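Local atomic coordinates of hypothetical protein VC0802 (PDB entry 1ZVP), a protein that is of unknown function, though its two ACT-type domains and a suggested link to transport hint at a possible regulatory or small-molecule-binding role. Residues P41-R46 with T52-A57; S80-V85 with A106-D111; A96-S101 with L124-E129. All blocks are in the same frame, centred on the assembly; numbering follows the deposited sequence.

Overall arrangement
Contact 1 comes first along the chain, in the hairpin of strands 43-47 and 50-56 of the first ACT-like region. Contacts 2 and 3 belong to the second, and their segments alternate along the chain. Contact 2 lies at the end of the four-stranded sheet, at the turn between strands 103-106 and 111-116; contact 3 lies where helices 87-96 and 120-127 end. The centre of contact 2 is about 19 Å from the centres of both others; the centres of contacts 1 and 3 are about 24 Å apart. Strand 43-47 continues its three-stranded sheet into the second subunit, and loop 106-111 also bonds to that subunit, so contacts 1 and 2 lie at the dimer interface.

Contact 1: residues P41-R46 with T52-A57; sequences PIATFR and TLVLEA
A43 and V54 face each other as a hydrogen-bonded pair in an antiparallel beta hairpin, and I42 joins them to make a classic beta bulge. Strands 43-46 and 52-56 approach to 4.8 Å at their axes. Further along the hairpin, toward its turn, T44 and L53 form a non-hydrogen-bonded pair and F45 and T52 a hydrogen-bonded one.

V54 carries the face it shares with A43, F45 and T52. Its two methyls divide the bulge between them. CG1 is anti to the backbone N (chi1 -172°) and meets CG2 of I42, while CG2 reaches CB of A43 at 3.8 Å. The main part of the I42 side chain, CG1 and CD1, leads away from the hairpin.

On the other face, L53 lies alongside T44, both pointing the same way. Its CD2 touches OG1 of T44 at 3.9 Å and also meets CG of P41. L55 turns CD2 back against CB of P41, so CB and CG of the proline each meet a leucine methyl.

Beyond the hairpin, L53 and L55 bond through their backbones to C27 and V25 of the neighbouring strand. The outer strand pairs through A43, T44 and F45 with a strand of the second subunit, where F45 also stacks on H112. OG1 of T52 bonds to N of Y108 of that subunit.

At the bulge, N of I42 bonds to V54 O at 2.9 Å, almost in line with the C=O but bent at the hydrogen, whereas N of V54 approaches O of A43 from 42° outside the carbonyl plane.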
loop_
_atom_site.group_PDB
_atom_site.type_symbol
_atom_site.label_atom_id
_atom_site.label_comp_id
_atom_site.label_asym_id
_atom_site.label_seq_id
_atom_site.Cartn_x
_atom_site.Cartn_y
_atom_site.Cartn_z
ATOM N N PRO D 41 9.718 13.333 3.582
ATOM C CA PRO D 41 8.675 12.333 3.768
ATOM C C PRO D 41 9.167 10.926 3.424
ATOM O O PRO D 41 9.894 10.751 2.448
ATOM C CB PRO D 41 7.586 12.780 2.789
ATOM C CG PRO D 41 8.293 13.584 1.771
ATOM C CD PRO D 41 9.385 14.273 2.494
ATOM N N ILE D 42 8.778 9.937 4.228
ATOM C CA ILE D 42 9.174 8.557 3.980
ATOM C C ILE D 42 8.399 8.014 2.788
ATOM O O ILE D 42 8.893 7.152 2.060
ATOM C CB ILE D 42 9.014 7.661 5.235
ATOM C CG1 ILE D 42 9.747 6.331 5.042
ATOM C CG2 ILE D 42 7.536 7.468 5.609
ATOM C CD1 ILE D 42 9.713 5.424 6.243
ATOM N N ALA D 43 7.196 8.543 2.584
ATOM C CA ALA D 43 6.341 8.133 1.479
ATOM C C ALA D 43 5.589 9.316 0.887
ATOM O O ALA D 43 5.381 10.330 1.548
ATOM C CB ALA D 43 5.363 7.050 1.920
ATOM N N THR D 44 5.176 9.157 -0.363
ATOM C CA THR D 44 4.489 10.191 -1.134
ATOM C C THR D 44 3.432 9.538 -2.015
ATOM O O THR D 44 3.677 8.486 -2.593
ATOM C CB THR D 44 5.511 10.939 -2.003
ATOM O OG1 THR D 44 6.050 12.021 -1.249
ATOM C CG2 THR D 44 4.903 11.468 -3.272
ATOM N N PHE D 45 2.245 10.127 -2.098
ATOM C CA PHE D 45 1.314 9.721 -3.144
ATOM C C PHE D 45 0.578 10.914 -3.716
ATOM O O PHE D 45 -0.058 11.676 -2.989
ATOM C CB PHE D 45 0.323 8.628 -2.696
ATOM C CG PHE D 45 -0.261 7.848 -3.852
ATOM C CD1 PHE D 45 0.213 6.583 -4.161
ATOM C CD2 PHE D 45 -1.251 8.403 -4.663
ATOM C CE1 PHE D 45 -0.304 5.873 -5.243
ATOM C CE2 PHE D 45 -1.762 7.712 -5.750
ATOM C CZ PHE D 45 -1.288 6.443 -6.041
ATOM N N ARG D 46 0.681 11.072 -5.028
ATOM C CA ARG D 46 -0.086 12.091 -5.722
ATOM C C ARG D 46 -1.489 11.578 -6.039
ATOM O O ARG D 46 -1.699 10.840 -7.011
ATOM C CB ARG D 46 0.643 12.534 -6.981
ATOM C CG ARG D 46 0.033 13.737 -7.650
ATOM C CD ARG D 46 1.038 14.413 -8.595
ATOM N NE ARG D 46 1.849 13.492 -9.420
ATOM C CZ ARG D 46 1.374 12.675 -10.370
ATOM N NH1 ARG D 46 0.069 12.607 -10.621
ATOM N NH2 ARG D 46 2.208 11.901 -11.059
ATOM N N THR D 52 -0.448 13.221 -0.873
ATOM C CA THR D 52 -0.314 12.524 0.415
ATOM C C THR D 52 1.155 12.522 0.819
ATOM O O THR D 52 2.023 12.166 0.016
ATOM C CB THR D 52 -0.839 11.052 0.359
ATOM O OG1 THR D 52 -2.221 11.029 -0.023
ATOM C CG2 THR D 52 -0.681 10.348 1.714
ATOM N N LEU D 53 1.433 12.940 2.051
ATOM C CA LEU D 53 2.768 12.809 2.619
ATOM C C LEU D 53 2.686 11.921 3.838
ATOM O O LEU D 53 1.776 12.070 4.642
ATOM C CB LEU D 53 3.356 14.168 3.023
ATOM C CG LEU D 53 3.521 15.288 1.984
ATOM C CD1 LEU D 53 3.923 16.607 2.671
ATOM C CD2 LEU D 53 4.518 14.915 0.879
ATOM N N VAL D 54 3.625 10.989 3.964
ATOM C CA VAL D 54 3.782 10.218 5.195
ATOM C C VAL D 54 5.076 10.698 5.831
ATOM O O VAL D 54 6.140 10.614 5.234
ATOM C CB VAL D 54 3.773 8.666 4.974
ATOM C CG1 VAL D 54 3.734 7.934 6.300
ATOM C CG2 VAL D 54 2.588 8.244 4.145
ATOM N N LEU D 55 4.952 11.216 7.046
ATOM C CA LEU D 55 5.994 11.990 7.692
ATOM C C LEU D 55 6.148 11.553 9.123
ATOM O O LEU D 55 5.181 11.116 9.739
ATOM C CB LEU D 55 5.587 13.469 7.721
ATOM C CG LEU D 55 5.436 14.250 6.422
ATOM C CD1 LEU D 55 4.400 15.329 6.577
ATOM C CD2 LEU D 55 6.768 14.848 6.052
ATOM N N GLU D 56 7.364 11.697 9.648
ATOM C CA GLU D 56 7.619 11.624 11.079
ATOM C C GLU D 56 6.685 12.579 11.824
ATOM O O GLU D 56 6.404 13.674 11.343
ATOM C CB GLU D 56 9.072 11.994 11.361
ATOM C CG GLU D 56 10.038 10.834 11.326
ATOM C CD GLU D 56 10.481 10.399 12.722
ATOM O OE1 GLU D 56 11.714 10.291 12.932
ATOM O OE2 GLU D 56 9.610 10.178 13.609
ATOM N N ALA D 57 6.208 12.164 12.994
ATOM C CA ALA D 57 5.199 12.915 13.740
ATOM C C ALA D 57 5.567 14.382 13.969
ATOM O O ALA D 57 4.775 15.274 13.659
ATOM C CB ALA D 57 4.897 12.231 15.064
#

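Contact 2: residues S80-V85 with A106-D111; sequences SSLEAV and AGYYHD
L82 and Y108 meet where two irregular loops pass each other, with their CA atoms 7.2 Å apart and no hydrogen bond between the segments. The second loop links strands 103-106 and 111-116 of the second ACT-like region. Its turn is closed by a bond from N of G107 to O of H110.

L82 supplies the side chain that crosses the gap. Its CG lies anti to the carbonyl carbon (chi1 -79°), and the two methyls then fork over the turn. CD1 reaches O of G107 at 3.6 Å. CD2 comes closer, at a tight 3.1 Å from O of Y108, and also lies over one face of the Y108 ring, 4.4 Å from its CD1. The leucine thus meets both backbone carbonyls and an aromatic face.

The two tyrosines also pack against each other. CD2 of Y108 sits above the centre of the Y109 ring, 3.7 Å from its plane.

Much of the polar backbone here is engaged by the second subunit. N103 of that chain bonds through ND2 to O of L82, and E47 takes N of both Y109 and H110.

Across the two loops, then, the contact rests on methyl groups against carbonyl oxygens and a ring. It is held by van der Waals packing, while hydrogen bonds within the turn, to L76 of strand 71-76 and to the partner chain fix the loop.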
loop_
_atom_site.group_PDB
_atom_site.type_symbol
_atom_site.label_atom_id
_atom_site.label_comp_id
_atom_site.label_asym_id
_atom_site.label_seq_id
_atom_site.Cartn_x
_atom_site.Cartn_y
_atom_site.Cartn_z
ATOM N N SER D 80 9.706 -11.982 -1.341
ATOM C CA SER D 80 8.646 -11.828 -2.349
ATOM C C SER D 80 8.936 -10.729 -3.385
ATOM O O SER D 80 9.807 -9.871 -3.177
ATOM C CB SER D 80 7.293 -11.558 -1.671
ATOM O OG SER D 80 6.225 -11.546 -2.609
ATOM N N SER D 81 8.188 -10.769 -4.492
ATOM C CA SER D 81 8.287 -9.774 -5.565
ATOM C C SER D 81 6.971 -8.987 -5.726
ATOM O O SER D 81 6.028 -9.165 -4.934
ATOM C CB SER D 81 8.708 -10.444 -6.891
ATOM O OG SER D 81 7.798 -11.463 -7.288
ATOM N N LEU D 82 6.930 -8.116 -6.744
ATOM C CA LEU D 82 5.745 -7.301 -7.084
ATOM C C LEU D 82 4.662 -8.080 -7.876
ATOM O O LEU D 82 3.659 -7.504 -8.326
ATOM C CB LEU D 82 6.153 -6.004 -7.828
ATOM C CG LEU D 82 6.712 -4.737 -7.151
ATOM C CD1 LEU D 82 6.032 -4.385 -5.824
ATOM C CD2 LEU D 82 8.197 -4.849 -6.959
ATOM N N GLU D 83 4.877 -9.384 -8.054
ATOM C CA GLU D 83 3.851 -10.279 -8.613
ATOM C C GLU D 83 3.828 -11.659 -7.930
ATOM O O GLU D 83 3.899 -12.699 -8.593
ATOM C CB GLU D 83 3.941 -10.397 -10.147
ATOM C CG GLU D 83 5.343 -10.615 -10.714
ATOM C CD GLU D 83 5.975 -9.325 -11.205
ATOM O OE1 GLU D 83 7.116 -9.024 -10.775
ATOM O OE2 GLU D 83 5.329 -8.613 -12.016
ATOM N N ALA D 84 3.731 -11.652 -6.603
ATOM C CA ALA D 84 3.486 -12.870 -5.844
ATOM C C ALA D 84 2.033 -12.856 -5.362
ATOM O O ALA D 84 1.642 -12.023 -4.529
ATOM C CB ALA D 84 4.452 -12.977 -4.676
ATOM N N VAL D 85 1.229 -13.763 -5.903
ATOM C CA VAL D 85 -0.198 -13.777 -5.592
ATOM C C VAL D 85 -0.472 -14.477 -4.255
ATOM O O VAL D 85 -0.033 -15.613 -4.026
ATOM C CB VAL D 85 -1.071 -14.339 -6.767
ATOM C CG1 VAL D 85 -0.382 -15.489 -7.479
ATOM C CG2 VAL D 85 -2.440 -14.763 -6.273
ATOM N N ALA D 106 3.297 -0.721 -0.596
ATOM C CA ALA D 106 4.195 -1.647 -1.288
ATOM C C ALA D 106 5.415 -0.885 -1.793
ATOM O O ALA D 106 5.286 0.067 -2.575
ATOM C CB ALA D 106 3.485 -2.349 -2.446
ATOM N N GLY D 107 6.592 -1.281 -1.316
ATOM C CA GLY D 107 7.848 -0.728 -1.812
ATOM C C GLY D 107 8.358 -1.658 -2.892
ATOM O O GLY D 107 7.773 -2.723 -3.122
ATOM N N TYR D 108 9.437 -1.265 -3.562
ATOM C CA TYR D 108 10.042 -2.117 -4.581
ATOM C C TYR D 108 10.486 -3.472 -4.014
ATOM O O TYR D 108 10.226 -4.519 -4.628
ATOM C CB TYR D 108 11.226 -1.412 -5.223
ATOM C CG TYR D 108 11.808 -2.170 -6.380
ATOM C CD1 TYR D 108 11.388 -1.902 -7.676
ATOM C CD2 TYR D 108 12.769 -3.161 -6.185
ATOM C CE1 TYR D 108 11.905 -2.594 -8.756
ATOM C CE2 TYR D 108 13.301 -3.868 -7.261
ATOM C CZ TYR D 108 12.861 -3.572 -8.548
ATOM O OH TYR D 108 13.362 -4.238 -9.645
ATOM N N TYR D 109 11.145 -3.438 -2.846
ATOM C CA TYR D 109 11.661 -4.639 -2.168
ATOM C C TYR D 109 10.714 -5.295 -1.183
ATOM O O TYR D 109 10.562 -6.514 -1.203
ATOM C CB TYR D 109 13.001 -4.360 -1.492
ATOM C CG TYR D 109 14.092 -4.123 -2.488
ATOM C CD1 TYR D 109 14.575 -5.166 -3.269
ATOM C CD2 TYR D 109 14.616 -2.848 -2.682
ATOM C CE1 TYR D 109 15.569 -4.955 -4.204
ATOM C CE2 TYR D 109 15.605 -2.624 -3.613
ATOM C CZ TYR D 109 16.085 -3.686 -4.368
ATOM O OH TYR D 109 17.072 -3.479 -5.301
ATOM N N HIS D 110 10.083 -4.508 -0.318
ATOM C CA HIS D 110 9.217 -5.088 0.700
ATOM C C HIS D 110 7.920 -4.327 0.866
ATOM O O HIS D 110 7.824 -3.170 0.493
ATOM C CB HIS D 110 9.923 -5.121 2.057
ATOM C CG HIS D 110 11.176 -5.942 2.082
ATOM N ND1 HIS D 110 12.435 -5.382 2.013
ATOM C CD2 HIS D 110 11.362 -7.281 2.177
ATOM C CE1 HIS D 110 13.341 -6.340 2.064
ATOM N NE2 HIS D 110 12.717 -7.502 2.165
ATOM N N ASP D 111 6.931 -4.986 1.452
ATOM C CA ASP D 111 5.729 -4.305 1.907
ATOM C C ASP D 111 5.982 -3.636 3.243
ATOM O O ASP D 111 6.648 -4.191 4.119
ATOM C CB ASP D 111 4.568 -5.281 2.036
ATOM C CG ASP D 111 4.088 -5.778 0.704
ATOM O OD1 ASP D 111 3.586 -4.953 -0.097
ATOM O OD2 ASP D 111 4.207 -6.999 0.449
#

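Contact 3: residues A96-S101 with L124-E129; sequences AEHGIS and LQALGE
The imidazole of H98 reaches both A126 and E129 and makes the close contacts between these segments. Its CG stands anti to the carbonyl carbon (chi1 -66°), and chi2 of 87° turns the ring steeply from the side-chain stem. ND1 comes within 3.4 Å of CB of A126, which approaches the ring obliquely. ND1 also bonds to O of K94, in the helix before it, and this fixes which way round the ring sits.

With ND1 held there, CE1 and NE2 of the ring meet the carboxylate of E129. That side chain comes from the opposite direction. Its chain is extended beyond CG and carries OE2 to 3.2 Å from CE1 of H98. NE2 of H98 is 3.4 Å from the same OE2, but the angle is too poor for a hydrogen bond. The ring and carboxylate planes stand 58° apart, and OE2 arrives obliquely to the ring.

Two helix ends of the second ACT-like region meet here. Helix 87-96 stops in a Schellman motif, with G99 at positive phi as the C-prime residue. N of G99 bonds to O of A96, and N of I100 to O of L95. H98 lies within this ending, which presents it to helix 120-127.

K94 also bridges the two ends: its NZ bonds to the backbone O of E129. L127, on the same helix as A126, packs on F91 and L95 of helix 87-96.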
loop_
_atom_site.group_PDB
_atom_site.type_symbol
_atom_site.label_atom_id
_atom_site.label_comp_id
_atom_site.label_asym_id
_atom_site.label_seq_id
_atom_site.Cartn_x
_atom_site.Cartn_y
_atom_site.Cartn_z
ATOM N N ALA D 96 -6.221 -8.431 10.274
ATOM C CA ALA D 96 -7.663 -8.329 10.477
ATOM C C ALA D 96 -8.176 -9.300 11.532
ATOM O O ALA D 96 -9.077 -8.966 12.290
ATOM C CB ALA D 96 -8.412 -8.522 9.161
ATOM N N GLU D 97 -7.599 -10.497 11.584
ATOM C CA GLU D 97 -7.959 -11.489 12.592
ATOM C C GLU D 97 -7.765 -11.014 14.024
ATOM O O GLU D 97 -8.356 -11.572 14.950
ATOM C CB GLU D 97 -7.143 -12.762 12.405
ATOM C CG GLU D 97 -7.706 -13.709 11.394
ATOM C CD GLU D 97 -6.868 -14.963 11.274
ATOM O OE1 GLU D 97 -7.076 -15.906 12.074
ATOM O OE2 GLU D 97 -6.002 -15.003 10.369
ATOM N N HIS D 98 -6.911 -10.012 14.208
ATOM C CA HIS D 98 -6.677 -9.426 15.527
ATOM C C HIS D 98 -7.254 -8.024 15.692
ATOM O O HIS D 98 -6.956 -7.335 16.668
ATOM C CB HIS D 98 -5.194 -9.459 15.854
ATOM C CG HIS D 98 -4.672 -10.844 16.017
ATOM N ND1 HIS D 98 -4.211 -11.591 14.957
ATOM C CD2 HIS D 98 -4.595 -11.641 17.104
ATOM C CE1 HIS D 98 -3.839 -12.781 15.390
ATOM N NE2 HIS D 98 -4.062 -12.836 16.689
ATOM N N GLY D 99 -8.100 -7.628 14.744
ATOM C CA GLY D 99 -8.791 -6.355 14.788
ATOM C C GLY D 99 -7.895 -5.169 14.535
ATOM O O GLY D 99 -8.130 -4.094 15.079
ATOM N N ILE D 100 -6.875 -5.369 13.701
ATOM C CA ILE D 100 -5.891 -4.337 13.368
ATOM C C ILE D 100 -6.037 -3.855 11.920
ATOM O O ILE D 100 -5.926 -4.639 10.970
ATOM C CB ILE D 100 -4.445 -4.829 13.629
ATOM C CG1 ILE D 100 -4.284 -5.238 15.091
ATOM C CG2 ILE D 100 -3.432 -3.751 13.249
ATOM C CD1 ILE D 100 -3.162 -6.183 15.358
ATOM N N SER D 101 -6.304 -2.563 11.750
ATOM C CA SER D 101 -6.328 -1.981 10.420
ATOM C C SER D 101 -4.938 -1.591 9.941
ATOM O O SER D 101 -4.127 -1.057 10.692
ATOM C CB SER D 101 -7.296 -0.813 10.334
ATOM O OG SER D 101 -8.495 -1.237 9.707
ATOM N N LEU D 124 2.989 -6.968 15.298
ATOM C CA LEU D 124 4.145 -7.869 15.287
ATOM C C LEU D 124 3.782 -9.312 15.598
ATOM O O LEU D 124 4.209 -10.228 14.896
ATOM C CB LEU D 124 5.204 -7.411 16.289
ATOM C CG LEU D 124 6.079 -6.225 15.910
ATOM C CD1 LEU D 124 7.112 -5.987 17.009
ATOM C CD2 LEU D 124 6.749 -6.434 14.545
ATOM N N GLN D 125 3.011 -9.502 16.665
ATOM C CA GLN D 125 2.527 -10.815 17.069
ATOM C C GLN D 125 1.678 -11.489 15.991
ATOM O O GLN D 125 1.946 -12.628 15.629
ATOM C CB GLN D 125 1.737 -10.711 18.375
ATOM C CG GLN D 125 2.598 -10.570 19.625
ATOM C CD GLN D 125 1.831 -9.952 20.815
ATOM O OE1 GLN D 125 2.409 -9.202 21.620
ATOM N NE2 GLN D 125 0.526 -10.255 20.920
ATOM N N ALA D 126 0.658 -10.789 15.495
ATOM C CA ALA D 126 -0.173 -11.278 14.401
ATOM C C ALA D 126 0.659 -11.654 13.166
ATOM O O ALA D 126 0.526 -12.755 12.630
ATOM C CB ALA D 126 -1.226 -10.258 14.047
ATOM N N LEU D 127 1.540 -10.752 12.746
ATOM C CA LEU D 127 2.321 -10.924 11.523
ATOM C C LEU D 127 3.389 -12.001 11.615
ATOM O O LEU D 127 3.786 -12.565 10.600
ATOM C CB LEU D 127 2.962 -9.598 11.108
ATOM C CG LEU D 127 1.996 -8.535 10.593
ATOM C CD1 LEU D 127 2.674 -7.169 10.481
ATOM C CD2 LEU D 127 1.387 -8.968 9.274
ATOM N N GLY D 128 3.845 -12.280 12.832
ATOM C CA GLY D 128 4.925 -13.239 13.062
ATOM C C GLY D 128 4.475 -14.666 13.309
ATOM O O GLY D 128 5.306 -15.531 13.593
ATOM N N GLU D 129 3.168 -14.914 13.204
ATOM C CA GLU D 129 2.589 -16.246 13.441
ATOM C C GLU D 129 2.926 -17.232 12.319
ATOM O O GLU D 129 2.782 -16.902 11.132
ATOM C CB GLU D 129 1.064 -16.166 13.563
ATOM C CG GLU D 129 0.535 -15.633 14.874
ATOM C CD GLU D 129 -0.948 -15.260 14.801
ATOM O OE1 GLU D 129 -1.547 -15.278 13.690
ATOM O OE2 GLU D 129 -1.514 -14.931 15.870
#